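Local atomic coordinates of clavulanic acid biosynthesis oligopeptide binding protein 2 (Streptomyces clavuligerus, PDB entry 2WOL), a protein that probably binds peptides or related ligands as a solute-binding protein associated with the pathway that makes the beta-lactamase inhibitor clavulanic acid. Residues F431-G434 with A435-E439; G136-Y139 with L140-L143; L485-P488 with E489-A492; E508-R511 with A512-R515. All blocks are in the same frame, centred on the assembly; numbering follows the deposited sequence.

Contact 1 (F431-G434 with A435-E439); sequences FSLG and AGHPE
G436 lies directly against the carbonyl of F431, its CA 3.2 Å from F431 O in a CA-H...O contact. This is the tight part of the contact: G434 and G436 are both buried, and G436 CA rests on F431 O with no side chain between them. The chain leaves the weakly bonded helical turn 431-434 through a type I beta turn from G434 to H437, closed by H437 N donating to G434 O over 3.1 Å. The N-H points fairly straight at the oxygen (162°) but approaches from above the carbonyl plane.

On the looser side, H437 swings its imidazole back along the first segment. The course of the backbone sets CB 3.7 Å from L433 O, and with CG anti to the backbone N (chi1 -157°) the ring turns its CD2 edge to S432 O, 3.9 Å away. L433, an exposed residue, brings its CD2 obliquely to the same ring. H437 is the N-cap of the next helix: ND1 accepts from E439 N at 3.1 Å, and this in-plane bond limits how the imidazole can turn.

The kink, within the region assigned to the family 5 extracellular solute-binding proteins, thus joins helix 430-434 to helix 438-444. F431 and A435 rest on strand 448-453 through T451 and L449, while the ring of F431 also meets W480.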
loop_
_atom_site.group_PDB
_atom_site.type_symbol
_atom_site.label_atom_id
_atom_site.label_comp_id
_atom_site.label_asym_id
_atom_site.label_seq_id
_atom_site.Cartn_x
_atom_site.Cartn_y
_atom_site.Cartn_z
ATOM N N PHE A 431 6.666 -2.679 -12.924
ATOM C CA PHE A 431 7.363 -2.289 -11.700
ATOM C C PHE A 431 8.619 -3.131 -11.434
ATOM O O PHE A 431 9.548 -2.677 -10.767
ATOM C CB PHE A 431 6.388 -2.316 -10.513
ATOM C CG PHE A 431 5.066 -1.646 -10.804
ATOM C CD1 PHE A 431 3.929 -2.403 -11.072
ATOM C CD2 PHE A 431 4.964 -0.258 -10.836
ATOM C CE1 PHE A 431 2.705 -1.786 -11.352
ATOM C CE2 PHE A 431 3.748 0.369 -11.115
ATOM C CZ PHE A 431 2.617 -0.396 -11.374
ATOM N N SER A 432 8.649 -4.345 -11.978
ATOM C CA SER A 432 9.781 -5.254 -11.802
ATOM C C SER A 432 10.863 -5.101 -12.875
ATOM O O SER A 432 12.062 -5.151 -12.573
ATOM C CB SER A 432 9.294 -6.705 -11.761
ATOM O OG SER A 432 8.498 -7.002 -12.897
ATOM N N LEU A 433 10.444 -4.927 -14.126
ATOM C CA LEU A 433 11.387 -4.882 -15.243
ATOM C C LEU A 433 11.205 -3.660 -16.144
ATOM O O LEU A 433 12.008 -3.431 -17.048
ATOM C CB LEU A 433 11.297 -6.169 -16.081
ATOM C CG LEU A 433 11.676 -7.507 -15.428
ATOM C CD1 LEU A 433 11.156 -8.667 -16.263
ATOM C CD2 LEU A 433 13.183 -7.626 -15.210
ATOM N N GLY A 434 10.157 -2.879 -15.892
ATOM C CA GLY A 434 9.836 -1.720 -16.725
ATOM C C GLY A 434 10.347 -0.426 -16.125
ATOM O O GLY A 434 11.556 -0.211 -16.036
ATOM N N ALA A 435 9.420 0.436 -15.712
ATOM C CA ALA A 435 9.771 1.699 -15.058
ATOM C C ALA A 435 10.590 1.444 -13.796
ATOM O O ALA A 435 11.447 2.247 -13.429
ATOM C CB ALA A 435 8.517 2.492 -14.724
ATOM N N GLY A 436 10.328 0.311 -13.146
ATOM C CA GLY A 436 11.002 -0.047 -11.902
ATOM C C GLY A 436 12.383 -0.661 -12.049
ATOM O O GLY A 436 12.965 -1.119 -11.065
ATOM N N HIS A 437 12.920 -0.677 -13.267
ATOM C CA HIS A 437 14.286 -1.150 -13.462
ATOM C C HIS A 437 15.175 -0.067 -14.066
ATOM O O HIS A 437 14.972 0.322 -15.218
ATOM C CB HIS A 437 14.330 -2.414 -14.319
ATOM C CG HIS A 437 15.572 -3.225 -14.116
ATOM N ND1 HIS A 437 16.834 -2.723 -14.353
ATOM C CD2 HIS A 437 15.748 -4.497 -13.687
ATOM C CE1 HIS A 437 17.733 -3.651 -14.078
ATOM N NE2 HIS A 437 17.099 -4.739 -13.675
ATOM N N PRO A 438 16.160 0.425 -13.284
ATOM C CA PRO A 438 17.078 1.477 -13.732
ATOM C C PRO A 438 17.731 1.237 -15.095
ATOM O O PRO A 438 17.956 2.198 -15.835
ATOM C CB PRO A 438 18.132 1.506 -12.625
ATOM C CG PRO A 438 17.369 1.108 -11.405
ATOM C CD PRO A 438 16.438 0.031 -11.888
ATOM N N GLU A 439 18.017 -0.023 -15.427
ATOM C CA GLU A 439 18.630 -0.347 -16.722
ATOM C C GLU A 439 17.644 -0.157 -17.874
ATOM O O GLU A 439 18.028 0.307 -18.952
ATOM C CB GLU A 439 19.151 -1.788 -16.738
ATOM C CG GLU A 439 20.385 -2.050 -15.883
ATOM C CD GLU A 439 20.704 -3.536 -15.759
ATOM O OE1 GLU A 439 20.593 -4.264 -16.770
ATOM O OE2 GLU A 439 21.064 -3.978 -14.647
#

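Contact 2 (G136-Y139 with L140-L143); sequences GPTY and LIPL
T138 and I141 make both a polar and an apolar contact at the beginning of the helical region 140-144. The direct hydrogen bond runs from I141 N to T138 O, 3.1 Å long with an N-H...O angle of 154°, the donor standing well above the carbonyl plane. A second, water-mediated link joins the residues just before these two: water 1 accepts from L140 N at 3.0 Å and donates a weak bond to P137 O.

The apolar contact is between side chains. I141 extends its chain with CG1 anti to the carbonyl carbon (chi1 -64°), which carries CD1 back to T138 CB, 3.9 Å away, with T138 CG2 close beside it.

Carbon-to-oxygen contacts form a third group. P142 has no N-H to offer, and its CD instead lies 3.4 Å from T138 O and nearly as close to Y139 O. L143 brings CD1 to within 3.7 Å of Y139 O.

The Y139 OH bonds D456, its ring meets F457 edge-to-face, and a bound glycerol lies about 3 Å from the side chain. The chemistry therefore divides in two: the T138 carbonyl and a water take up the first N-H groups, while the tyrosine reaches across to another part of the chain.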
loop_
_atom_site.group_PDB
_atom_site.type_symbol
_atom_site.label_atom_id
_atom_site.label_comp_id
_atom_site.label_asym_id
_atom_site.label_seq_id
_atom_site.Cartn_x
_atom_site.Cartn_y
_atom_site.Cartn_z
ATOM N N GLY A 136 7.049 -11.162 -0.950
ATOM C CA GLY A 136 6.559 -10.251 0.082
ATOM C C GLY A 136 7.542 -9.152 0.440
ATOM O O GLY A 136 8.643 -9.092 -0.115
ATOM N N PRO A 137 7.148 -8.265 1.368
ATOM C CA PRO A 137 8.013 -7.159 1.789
ATOM C C PRO A 137 9.301 -7.621 2.469
ATOM O O PRO A 137 9.325 -8.676 3.109
ATOM C CB PRO A 137 7.137 -6.373 2.773
ATOM C CG PRO A 137 5.737 -6.792 2.473
ATOM C CD PRO A 137 5.843 -8.226 2.048
ATOM N N THR A 138 10.361 -6.829 2.324
ATOM C CA THR A 138 11.677 -7.191 2.851
ATOM C C THR A 138 12.303 -6.073 3.686
ATOM O O THR A 138 13.523 -6.042 3.891
ATOM C CB THR A 138 12.650 -7.588 1.720
ATOM O OG1 THR A 138 12.744 -6.515 0.777
ATOM C CG2 THR A 138 12.173 -8.858 1.013
ATOM N N TYR A 139 11.466 -5.161 4.179
ATOM C CA TYR A 139 11.921 -4.096 5.080
ATOM C C TYR A 139 12.737 -4.609 6.268
ATOM O O TYR A 139 13.651 -3.933 6.741
ATOM C CB TYR A 139 10.726 -3.299 5.603
ATOM C CG TYR A 139 9.992 -2.552 4.520
ATOM C CD1 TYR A 139 8.848 -3.086 3.932
ATOM C CD2 TYR A 139 10.452 -1.314 4.078
ATOM C CE1 TYR A 139 8.176 -2.402 2.928
ATOM C CE2 TYR A 139 9.791 -0.618 3.077
ATOM C CZ TYR A 139 8.655 -1.165 2.506
ATOM O OH TYR A 139 7.998 -0.479 1.511
ATOM N N LEU A 140 12.400 -5.802 6.747
ATOM C CA LEU A 140 13.064 -6.361 7.925
ATOM C C LEU A 140 14.529 -6.739 7.702
ATOM O O LEU A 140 15.318 -6.743 8.648
ATOM C CB LEU A 140 12.278 -7.562 8.454
ATOM C CG LEU A 140 10.939 -7.204 9.104
ATOM C CD1 LEU A 140 10.039 -8.427 9.206
ATOM C CD2 LEU A 140 11.144 -6.557 10.470
ATOM N N ILE A 141 14.891 -7.046 6.459
ATOM C CA ILE A 141 16.232 -7.555 6.157
ATOM C C ILE A 141 17.353 -6.558 6.510
ATOM O O ILE A 141 18.213 -6.886 7.323
ATOM C CB ILE A 141 16.343 -8.112 4.703
ATOM C CG1 ILE A 141 15.429 -9.338 4.539
ATOM C CG2 ILE A 141 17.793 -8.463 4.364
ATOM C CD1 ILE A 141 15.422 -9.961 3.138
ATOM N N PRO A 142 17.347 -5.338 5.930
ATOM C CA PRO A 142 18.417 -4.408 6.335
ATOM C C PRO A 142 18.390 -4.009 7.815
ATOM O O PRO A 142 19.434 -3.671 8.381
ATOM C CB PRO A 142 18.185 -3.179 5.448
ATOM C CG PRO A 142 16.787 -3.300 4.959
ATOM C CD PRO A 142 16.465 -4.753 4.900
ATOM N N LEU A 143 17.212 -4.051 8.432
ATOM C CA LEU A 143 17.079 -3.682 9.839
ATOM C C LEU A 143 17.632 -4.736 10.795
ATOM O O LEU A 143 17.960 -4.423 11.940
ATOM C CB LEU A 143 15.619 -3.373 10.184
ATOM C CG LEU A 143 15.038 -2.076 9.615
ATOM C CD1 LEU A 143 13.545 -2.033 9.875
ATOM C CD2 LEU A 143 15.728 -0.850 10.206
HETATM O O HOH W 1 9.920 -7.152 5.749
#

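Contact 3 (L485-P488 with E489-A492); sequences LDDP and EVNA
D487 caps the helix through its carboxylate: OD1 accepts from E489 N at 2.9 Å, although the N-H arrives from above the carboxylate plane and the bond is bent to 144°. With CG anti to the backbone N (chi1 -179°), the carboxylate folds over the first turn, and OD2 comes 3.6 Å from V490 CG2 while the two side chains cross at about a right angle. OD2 also bonds H520, a charge partner on helix 503-520 if that histidine is protonated.

This is the N-cap of helix 488-499, followed by proline in the first turn, where its missing N-H costs no helical bond. The regular bonds begin at once, N491 N meeting D487 O nearly along the C=O axis at 2.9 Å and A492 N bonding P488 O.

N491 folds its amide back beside that first turn, CG lying next to its own backbone N (chi1 -60°). ND2 then reaches D486 OD1 at 2.9 Å, the oxygen lying in the amide plane and met nearly along its C-O axis, with the carboxylate turned 34° from the amide. N491 OD1 accepts from G470 N and probably from water 2, which in turn accepts from D487 N. The exposed E489 is extended beyond CG; its OE1 stays 4.3 Å from D487 OD1, and water 3 donates to both oxygens, which probably eases the repulsion between the two carboxylates.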
loop_
_atom_site.group_PDB
_atom_site.type_symbol
_atom_site.label_atom_id
_atom_site.label_comp_id
_atom_site.label_asym_id
_atom_site.label_seq_id
_atom_site.Cartn_x
_atom_site.Cartn_y
_atom_site.Cartn_z
ATOM N N LEU A 485 17.103 9.737 -6.921
ATOM C CA LEU A 485 17.542 10.832 -6.076
ATOM C C LEU A 485 18.407 10.274 -4.961
ATOM O O LEU A 485 18.014 9.332 -4.271
ATOM C CB LEU A 485 16.343 11.589 -5.496
ATOM C CG LEU A 485 16.655 12.920 -4.803
ATOM C CD1 LEU A 485 17.102 13.964 -5.815
ATOM C CD2 LEU A 485 15.454 13.426 -4.012
ATOM N N ASP A 486 19.593 10.853 -4.808
ATOM C CA ASP A 486 20.513 10.468 -3.748
ATOM C C ASP A 486 21.134 11.729 -3.156
ATOM O O ASP A 486 22.338 11.975 -3.282
ATOM C CB ASP A 486 21.577 9.511 -4.295
ATOM C CG ASP A 486 22.370 8.815 -3.201
ATOM O OD1 ASP A 486 22.005 8.918 -2.007
ATOM O OD2 ASP A 486 23.373 8.152 -3.550
ATOM N N ASP A 487 20.278 12.528 -2.525
ATOM C CA ASP A 487 20.665 13.769 -1.877
ATOM C C ASP A 487 21.025 13.458 -0.423
ATOM O O ASP A 487 20.156 13.045 0.354
ATOM C CB ASP A 487 19.497 14.765 -1.959
ATOM C CG ASP A 487 19.808 16.118 -1.330
ATOM O OD1 ASP A 487 20.837 16.271 -0.637
ATOM O OD2 ASP A 487 18.994 17.045 -1.525
ATOM N N PRO A 488 22.313 13.633 -0.055
ATOM C CA PRO A 488 22.781 13.387 1.313
ATOM C C PRO A 488 21.948 14.116 2.367
ATOM O O PRO A 488 21.729 13.578 3.451
ATOM C CB PRO A 488 24.214 13.934 1.301
ATOM C CG PRO A 488 24.640 13.851 -0.108
ATOM C CD PRO A 488 23.412 14.073 -0.937
ATOM N N GLU A 489 21.487 15.324 2.046
ATOM C CA GLU A 489 20.698 16.119 2.982
ATOM C C GLU A 489 19.300 15.528 3.196
ATOM O O GLU A 489 18.801 15.504 4.320
ATOM C CB GLU A 489 20.630 17.583 2.536
ATOM C CG GLU A 489 21.974 18.313 2.624
ATOM C CD GLU A 489 21.871 19.793 2.296
ATOM O OE1 GLU A 489 21.683 20.136 1.108
ATOM O OE2 GLU A 489 21.990 20.620 3.229
ATOM N N VAL A 490 18.688 15.038 2.118
ATOM C CA VAL A 490 17.415 14.313 2.213
ATOM C C VAL A 490 17.596 13.034 3.035
ATOM O O VAL A 490 16.829 12.774 3.962
ATOM C CB VAL A 490 16.816 13.987 0.814
ATOM C CG1 VAL A 490 15.680 12.963 0.924
ATOM C CG2 VAL A 490 16.317 15.254 0.139
ATOM N N ASN A 491 18.624 12.253 2.704
ATOM C CA ASN A 491 18.912 11.016 3.433
ATOM C C ASN A 491 19.138 11.255 4.930
ATOM O O ASN A 491 18.608 10.518 5.772
ATOM C CB ASN A 491 20.111 10.283 2.819
ATOM C CG ASN A 491 19.893 9.898 1.361
ATOM O OD1 ASN A 491 18.773 9.931 0.850
ATOM N ND2 ASN A 491 20.975 9.530 0.683
ATOM N N ALA A 492 19.906 12.299 5.248
ATOM C CA ALA A 492 20.193 12.661 6.635
ATOM C C ALA A 492 18.930 13.057 7.395
ATOM O O ALA A 492 18.744 12.646 8.541
ATOM C CB ALA A 492 21.230 13.775 6.699
HETATM O O HOH W 2 17.790 11.357 -1.407
HETATM O O HOH W 3 21.906 18.691 -1.138
#

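Contact 4 (E508-R511 with A512-R515); sequences ELWR and AVER
E508 O receives A512 N over 3.1 Å, the first of four successive helical bonds joining the two segments. The E508 side chain curls back to the helix flank and forms a salt bridge one turn on, its OE2 lying 2.8 Å from R511 NH1. The oxygen is met nearly along its C-O axis, but it is tilted from the guanidinium plane, and the N-H...O angle is only 134°.

L509 O accepts from V513 N at 3.0 Å and is also approached by A512 CB and V513 CG2, each 3.4 Å away. The leucine side chain touches E496 and T497 of helix 488-499.

W510 O takes E514 N. Its indole lies alongside V513, both side chains pointing the same way: CE3 is 4.0 Å from V513 CB, an oblique approach to the ring. V513 has CG1 anti to the backbone N (chi1 175°), bringing CG1 near CZ3 and CG2 near CE3. W510 also touches Y461, and V513 touches L464, both of helix 460-468.

R511 O accepts from R515 N at 3.0 Å and also from Q360 NE2. The arginine chain is extended from CG to NE, carrying the guanidinium to the carbonyls of A358 and H359, so its rotation is fixed by three acceptors in all. E514, likewise extended, bonds Q360 and the backbone N-H groups of L351 and F352. Successive i to i+4 bonds mark an uninterrupted alpha-helix, here held on two sides, by the neighbouring helices through W510 and V513 and by the 350-360 loop through R511 and E514.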
loop_
_atom_site.group_PDB
_atom_site.type_symbol
_atom_site.label_atom_id
_atom_site.label_comp_id
_atom_site.label_asym_id
_atom_site.label_seq_id
_atom_site.Cartn_x
_atom_site.Cartn_y
_atom_site.Cartn_z
ATOM N N GLU A 508 7.682 17.859 11.399
ATOM C CA GLU A 508 8.368 19.031 10.849
ATOM C C GLU A 508 9.583 18.649 10.015
ATOM O O GLU A 508 9.851 19.266 8.987
ATOM C CB GLU A 508 8.767 20.019 11.953
ATOM C CG GLU A 508 7.612 20.861 12.490
ATOM C CD GLU A 508 6.832 21.571 11.390
ATOM O OE1 GLU A 508 7.437 22.355 10.622
ATOM O OE2 GLU A 508 5.608 21.343 11.293
ATOM N N LEU A 509 10.318 17.635 10.463
ATOM C CA LEU A 509 11.435 17.107 9.693
ATOM C C LEU A 509 10.951 16.536 8.362
ATOM O O LEU A 509 11.566 16.769 7.327
ATOM C CB LEU A 509 12.194 16.045 10.489
ATOM C CG LEU A 509 13.057 16.549 11.651
ATOM C CD1 LEU A 509 13.383 15.398 12.590
ATOM C CD2 LEU A 509 14.331 17.240 11.161
ATOM N N TRP A 510 9.838 15.803 8.395
ATOM C CA TRP A 510 9.270 15.237 7.172
ATOM C C TRP A 510 8.798 16.304 6.194
ATOM O O TRP A 510 8.916 16.127 4.981
ATOM C CB TRP A 510 8.154 14.241 7.483
ATOM C CG TRP A 510 8.678 12.877 7.802
ATOM C CD1 TRP A 510 8.578 12.214 8.992
ATOM C CD2 TRP A 510 9.396 12.005 6.916
ATOM N NE1 TRP A 510 9.182 10.984 8.901
ATOM C CE2 TRP A 510 9.695 10.830 7.639
ATOM C CE3 TRP A 510 9.809 12.100 5.576
ATOM C CZ2 TRP A 510 10.393 9.759 7.072
ATOM C CZ3 TRP A 510 10.503 11.034 5.013
ATOM C CH2 TRP A 510 10.789 9.880 5.759
ATOM N N ARG A 511 8.281 17.408 6.726
ATOM C CA ARG A 511 7.900 18.551 5.902
ATOM C C ARG A 511 9.102 19.161 5.193
ATOM O O ARG A 511 9.001 19.563 4.034
ATOM C CB ARG A 511 7.161 19.605 6.728
ATOM C CG ARG A 511 5.761 19.177 7.080
ATOM C CD ARG A 511 5.069 20.138 8.008
ATOM N NE ARG A 511 3.665 19.757 8.111
ATOM C CZ ARG A 511 2.809 20.220 9.014
ATOM N NH1 ARG A 511 3.201 21.091 9.936
ATOM N NH2 ARG A 511 1.554 19.794 8.997
ATOM N N ALA A 512 10.241 19.212 5.885
ATOM C CA ALA A 512 11.486 19.671 5.276
ATOM C C ALA A 512 11.953 18.716 4.172
ATOM O O ALA A 512 12.417 19.161 3.121
ATOM C CB ALA A 512 12.576 19.848 6.329
ATOM N N VAL A 513 11.829 17.410 4.410
ATOM C CA VAL A 513 12.145 16.419 3.375
ATOM C C VAL A 513 11.302 16.649 2.123
ATOM O O VAL A 513 11.838 16.738 1.020
ATOM C CB VAL A 513 11.949 14.963 3.864
ATOM C CG1 VAL A 513 12.181 13.969 2.726
ATOM C CG2 VAL A 513 12.883 14.657 5.027
ATOM N N GLU A 514 9.985 16.754 2.302
ATOM C CA GLU A 514 9.077 16.914 1.170
ATOM C C GLU A 514 9.373 18.195 0.397
ATOM O O GLU A 514 9.385 18.193 -0.841
ATOM C CB GLU A 514 7.618 16.902 1.618
ATOM C CG GLU A 514 6.654 16.891 0.437
ATOM C CD GLU A 514 5.199 16.954 0.846
ATOM O OE1 GLU A 514 4.859 17.738 1.757
ATOM O OE2 GLU A 514 4.398 16.218 0.238
ATOM N N ARG A 515 9.619 19.279 1.133
ATOM C CA ARG A 515 9.975 20.549 0.513
ATOM C C ARG A 515 11.237 20.411 -0.338
ATOM O O ARG A 515 11.263 20.858 -1.483
ATOM C CB ARG A 515 10.148 21.645 1.571
ATOM C CG ARG A 515 10.547 22.991 0.983
ATOM C CD ARG A 515 10.467 24.112 2.010
ATOM N NE ARG A 515 9.085 24.430 2.370
ATOM C CZ ARG A 515 8.322 25.317 1.734
ATOM N NH1 ARG A 515 8.796 25.989 0.690
ATOM N NH2 ARG A 515 7.078 25.530 2.145
#

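In the fold
Contacts 3 and 4 are direct neighbours: their centres lie 12 Å apart, and V490 CG1 meets V513 CG1 at 4.1 Å, packing helix 488-499 on helix 503-520, which follows it in the chain. A polar bond also joins these two elements. Contact 1 stands apart, its centre 22 Å from the centre of contact 3 and its nearest atoms about 10 Å away. Contact 2 touches none of the others; its nearest atoms are about 11 Å from contact 4 and about 12 Å from contact 1. A glycerol is bound beside Y139 of contact 2, which may mark a pocket but probably reflects the crystallisation liquor.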